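Local coordinates for glutathione S-transferase (Sulfitobacter, PDB 4GF0), which binds glutathione and, as a member of the glutathione S-transferase family, probably catalyses its conjugation to electrophilic substrates, at residues Val108-Lys113 against Asp174-Asp179; Ile21-Leu26 against Thr194-Val199. All blocks are in the same frame, centred on the assembly; numbering follows the deposited sequence.

Interaction 1: Val108-Lys113 against Asp174-Asp179; sequences VAHAHK and DGDGVD
D176 reaches across to H110 and K113 with one carboxylate, a compact example of a single acidic side chain serving two donors, one on the last turn of helix 89-111 and one three residues further along the chain. Each oxygen has its own mate. OD2 of D176 accepts from ND1 of H110 at 2.5 Å, a short and nearly straight bond (169°) made on the syn lone pair of the oxygen. The carboxylate sits at the edge of the imidazole, only 26° from coplanar with it, and the bond, together with the stack of H110 on W172, probably restrains the rotation of the ring. The H110 side chain lies about 6 Å from bound glutathione. OD1 of D176 takes the ammonium group: NZ of K113 lies 2.5 Å from it in a salt bridge, approaching nearly along the C-O axis. The lysine chain runs out with CG anti to the backbone N and bends at chi3 (79°), which lays its end against the acid. The nearby lysine charge is likely to favour the ionised form of D176. The acid itself is presented by a type I beta turn from D174 to G177, closed by the backbone bond from G177 N to D174 O at 3.0 Å; at the positive phi of G177 a side chain would be jammed against the preceding carbonyl O. The contact thus ties the last turn of helix 89-111 and K113 to the loop between helices 162-170 and 184-194, with helix 123-148 packed alongside, where M137 touches the side chains of both H110 and D176.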
# COMPACT_ATOMS: atom_id res chain seq x y z
N VAL A 108 1.59 -7.99 4.57
CA VAL A 108 2.82 -8.64 4.11
C VAL A 108 3.27 -9.75 5.07
O VAL A 108 3.67 -10.83 4.61
CB VAL A 108 3.95 -7.61 3.87
CG1 VAL A 108 5.30 -8.31 3.68
CG2 VAL A 108 3.61 -6.74 2.66
N ALA A 109 3.18 -9.51 6.37
CA ALA A 109 3.48 -10.54 7.36
C ALA A 109 2.56 -11.75 7.20
O ALA A 109 3.00 -12.89 7.24
CB ALA A 109 3.41 -10.00 8.79
N HIS A 110 1.27 -11.48 7.01
CA HIS A 110 0.29 -12.55 6.83
C HIS A 110 0.58 -13.35 5.56
O HIS A 110 0.41 -14.57 5.54
CB HIS A 110 -1.12 -11.96 6.75
CG HIS A 110 -2.17 -12.93 6.33
ND1 HIS A 110 -2.70 -13.88 7.18
CD2 HIS A 110 -2.82 -13.09 5.14
CE1 HIS A 110 -3.61 -14.60 6.54
NE2 HIS A 110 -3.70 -14.13 5.30
N ALA A 111 1.03 -12.66 4.51
CA ALA A 111 1.25 -13.27 3.20
C ALA A 111 2.36 -14.30 3.23
O ALA A 111 2.41 -15.19 2.38
CB ALA A 111 1.56 -12.20 2.16
N HIS A 112 3.24 -14.20 4.22
CA HIS A 112 4.33 -15.16 4.34
C HIS A 112 3.87 -16.53 4.83
O HIS A 112 4.65 -17.50 4.82
CB HIS A 112 5.45 -14.61 5.23
CG HIS A 112 6.31 -13.60 4.56
ND1 HIS A 112 5.89 -12.31 4.28
CD2 HIS A 112 7.57 -13.69 4.05
CE1 HIS A 112 6.85 -11.66 3.67
NE2 HIS A 112 7.89 -12.48 3.52
N LYS A 113 2.61 -16.64 5.24
CA LYS A 113 2.08 -17.92 5.68
C LYS A 113 1.88 -18.88 4.52
O LYS A 113 2.31 -20.04 4.58
CB LYS A 113 0.77 -17.75 6.45
CG LYS A 113 0.26 -19.06 7.06
CD LYS A 113 -0.85 -18.83 8.08
CE LYS A 113 -2.19 -18.56 7.43
NZ LYS A 113 -3.28 -18.49 8.45
N ASP A 174 -6.82 -14.61 14.50
CA ASP A 174 -7.08 -15.88 15.17
C ASP A 174 -6.54 -17.04 14.34
O ASP A 174 -5.85 -17.93 14.86
CB ASP A 174 -8.58 -16.07 15.42
CG ASP A 174 -9.08 -15.32 16.64
OD1 ASP A 174 -8.24 -14.82 17.42
OD2 ASP A 174 -10.31 -15.25 16.84
N GLY A 175 -6.83 -17.00 13.04
CA GLY A 175 -6.36 -18.01 12.10
C GLY A 175 -4.85 -18.05 11.96
O GLY A 175 -4.28 -19.09 11.61
N ASP A 176 -4.20 -16.92 12.24
CA ASP A 176 -2.75 -16.86 12.16
C ASP A 176 -2.09 -17.19 13.50
O ASP A 176 -0.87 -17.13 13.62
CB ASP A 176 -2.27 -15.48 11.66
CG ASP A 176 -2.51 -15.27 10.17
OD1 ASP A 176 -2.92 -16.24 9.49
OD2 ASP A 176 -2.28 -14.15 9.67
N GLY A 177 -2.89 -17.54 14.50
CA GLY A 177 -2.36 -17.94 15.79
C GLY A 177 -2.19 -16.82 16.80
O GLY A 177 -1.40 -16.95 17.75
N VAL A 178 -2.94 -15.73 16.62
CA VAL A 178 -2.92 -14.60 17.55
C VAL A 178 -4.30 -14.40 18.16
O VAL A 178 -5.30 -14.33 17.44
CB VAL A 178 -2.52 -13.29 16.82
CG1 VAL A 178 -2.46 -12.12 17.80
CG2 VAL A 178 -1.18 -13.46 16.10
N ASP A 179 -4.38 -14.31 19.49
CA ASP A 179 -5.66 -14.08 20.16
C ASP A 179 -6.03 -12.61 20.07
O ASP A 179 -5.38 -11.78 20.69
CB ASP A 179 -5.58 -14.48 21.64
CG ASP A 179 -5.71 -15.97 21.87
OD1 ASP A 179 -6.55 -16.61 21.19
OD2 ASP A 179 -4.98 -16.51 22.73

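Interaction 2: Ile21-Leu26 against Thr194-Val199; sequences IEEAAL and TARASV
E22 and S198 bring the two backbones to a CA-CA distance of 5.0 Å, where the last turn of helix 14-23 meets the first turn of helix 197-204. Their CB atoms touch at 3.7 Å, while the carboxylate of E22 turns to K205 and Y28. E23 carries the polar contact. Its chain bends at chi2 (-76°), bringing the carboxylate to the edge of the R196 guanidinium, which grips it side-on: NE of R196 donates to OE2 of E23 at 2.8 Å, and NH2 of R196 to OE1 of E23 at 2.9 Å. Both bonds are nearly straight and lie close to the guanidinium plane, but the two flat groups are turned 39° apart and the donors come in tilted from the carboxylate plane. OG of S198 adds a third bond to the carboxylate, the second at OE2 of E23, 2.6 Å long, and a water joins that oxygen to S198 N. Replacing E23 with an alanine would probably leave the R196 charge without its carboxylate mate and S198 OG without its acceptor. With R196 at the N-cap and a Schellman motif at A25, the contact joins the thioredoxin-like N-terminal domain to the last helix of the glutathione transferase fold.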
# COMPACT_ATOMS: atom_id res chain seq x y z
N ILE A 21 -17.78 0.05 -0.16
CA ILE A 21 -18.83 0.32 -1.13
C ILE A 21 -20.19 0.28 -0.45
O ILE A 21 -21.07 1.09 -0.74
CB ILE A 21 -18.79 -0.66 -2.32
CG1 ILE A 21 -17.47 -0.49 -3.06
CG2 ILE A 21 -19.93 -0.33 -3.28
CD1 ILE A 21 -17.20 -1.55 -4.14
N GLU A 22 -20.36 -0.67 0.47
CA GLU A 22 -21.60 -0.73 1.25
C GLU A 22 -21.80 0.52 2.10
O GLU A 22 -22.91 1.05 2.20
CB GLU A 22 -21.63 -1.98 2.14
CG GLU A 22 -21.52 -3.30 1.40
CD GLU A 22 -22.82 -3.75 0.76
OE1 GLU A 22 -23.85 -3.05 0.92
OE2 GLU A 22 -22.83 -4.82 0.11
N GLU A 23 -20.72 0.99 2.73
CA GLU A 23 -20.80 2.20 3.55
C GLU A 23 -21.19 3.39 2.69
O GLU A 23 -21.90 4.28 3.14
CB GLU A 23 -19.46 2.49 4.23
CG GLU A 23 -19.08 1.56 5.36
CD GLU A 23 -19.85 1.85 6.64
OE1 GLU A 23 -20.28 3.01 6.84
OE2 GLU A 23 -20.03 0.91 7.46
N ALA A 24 -20.75 3.38 1.44
CA ALA A 24 -21.02 4.46 0.49
C ALA A 24 -22.43 4.41 -0.08
O ALA A 24 -22.86 5.33 -0.80
CB ALA A 24 -20.01 4.42 -0.65
N ALA A 25 -23.15 3.33 0.24
CA ALA A 25 -24.50 3.08 -0.25
C ALA A 25 -24.56 3.04 -1.78
O ALA A 25 -25.52 3.50 -2.38
CB ALA A 25 -25.48 4.13 0.29
N LEU A 26 -23.53 2.48 -2.40
CA LEU A 26 -23.50 2.38 -3.85
C LEU A 26 -23.89 0.97 -4.28
O LEU A 26 -23.58 -0.00 -3.60
CB LEU A 26 -22.11 2.70 -4.38
CG LEU A 26 -21.68 4.16 -4.20
CD1 LEU A 26 -20.23 4.33 -4.61
CD2 LEU A 26 -22.58 5.04 -5.03
N THR A 194 -18.38 -5.47 13.46
CA THR A 194 -19.29 -6.60 13.27
C THR A 194 -20.76 -6.15 13.31
O THR A 194 -21.62 -6.72 12.64
CB THR A 194 -19.02 -7.70 14.32
OG1 THR A 194 -17.71 -8.25 14.10
CG2 THR A 194 -20.05 -8.81 14.25
N ALA A 195 -21.03 -5.08 14.07
CA ALA A 195 -22.38 -4.58 14.26
C ALA A 195 -22.82 -3.60 13.18
O ALA A 195 -23.99 -3.21 13.13
CB ALA A 195 -22.50 -3.92 15.63
N ARG A 196 -21.90 -3.20 12.30
CA ARG A 196 -22.21 -2.21 11.27
C ARG A 196 -22.99 -2.83 10.11
O ARG A 196 -22.81 -4.00 9.77
CB ARG A 196 -20.94 -1.54 10.73
CG ARG A 196 -20.26 -0.58 11.72
CD ARG A 196 -19.08 0.15 11.07
NE ARG A 196 -19.49 1.25 10.18
CZ ARG A 196 -19.68 2.51 10.57
NH1 ARG A 196 -19.50 2.86 11.84
NH2 ARG A 196 -20.05 3.43 9.68
N ALA A 197 -23.86 -2.02 9.51
CA ALA A 197 -24.67 -2.50 8.39
C ALA A 197 -23.83 -3.00 7.21
O ALA A 197 -24.18 -3.99 6.56
CB ALA A 197 -25.63 -1.41 7.94
N SER A 198 -22.72 -2.32 6.94
CA SER A 198 -21.87 -2.67 5.81
C SER A 198 -21.30 -4.07 5.96
O SER A 198 -21.23 -4.84 5.00
CB SER A 198 -20.74 -1.67 5.68
OG SER A 198 -20.01 -1.63 6.90
N VAL A 199 -20.89 -4.40 7.18
CA VAL A 199 -20.27 -5.69 7.44
C VAL A 199 -21.31 -6.81 7.42
O VAL A 199 -21.06 -7.90 6.90
CB VAL A 199 -19.52 -5.67 8.78
CG1 VAL A 199 -19.04 -7.07 9.16
CG2 VAL A 199 -18.33 -4.71 8.68
O HOH W 1 -22.66 0.51 8.07

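Both interactions are partly buried and centre on an acidic side chain shared among several donors, yet they hold different elements. Interaction 1 joins a helix end to a loop within the helical part of the chain, near bound glutathione and beside the subunit interface, where H112 meets H112 of the second subunit. Interaction 2 instead couples the N-terminal domain to the last helix, and no other chain of the assembly touches its segments. Histidine and lysine divide the acid's oxygens in the first; arginine, serine and water converge in the second. Their centres lie 25 Å apart, on opposite sides of the chain's centre, with interaction 1 nested in sequence inside the loop that interaction 2 closes.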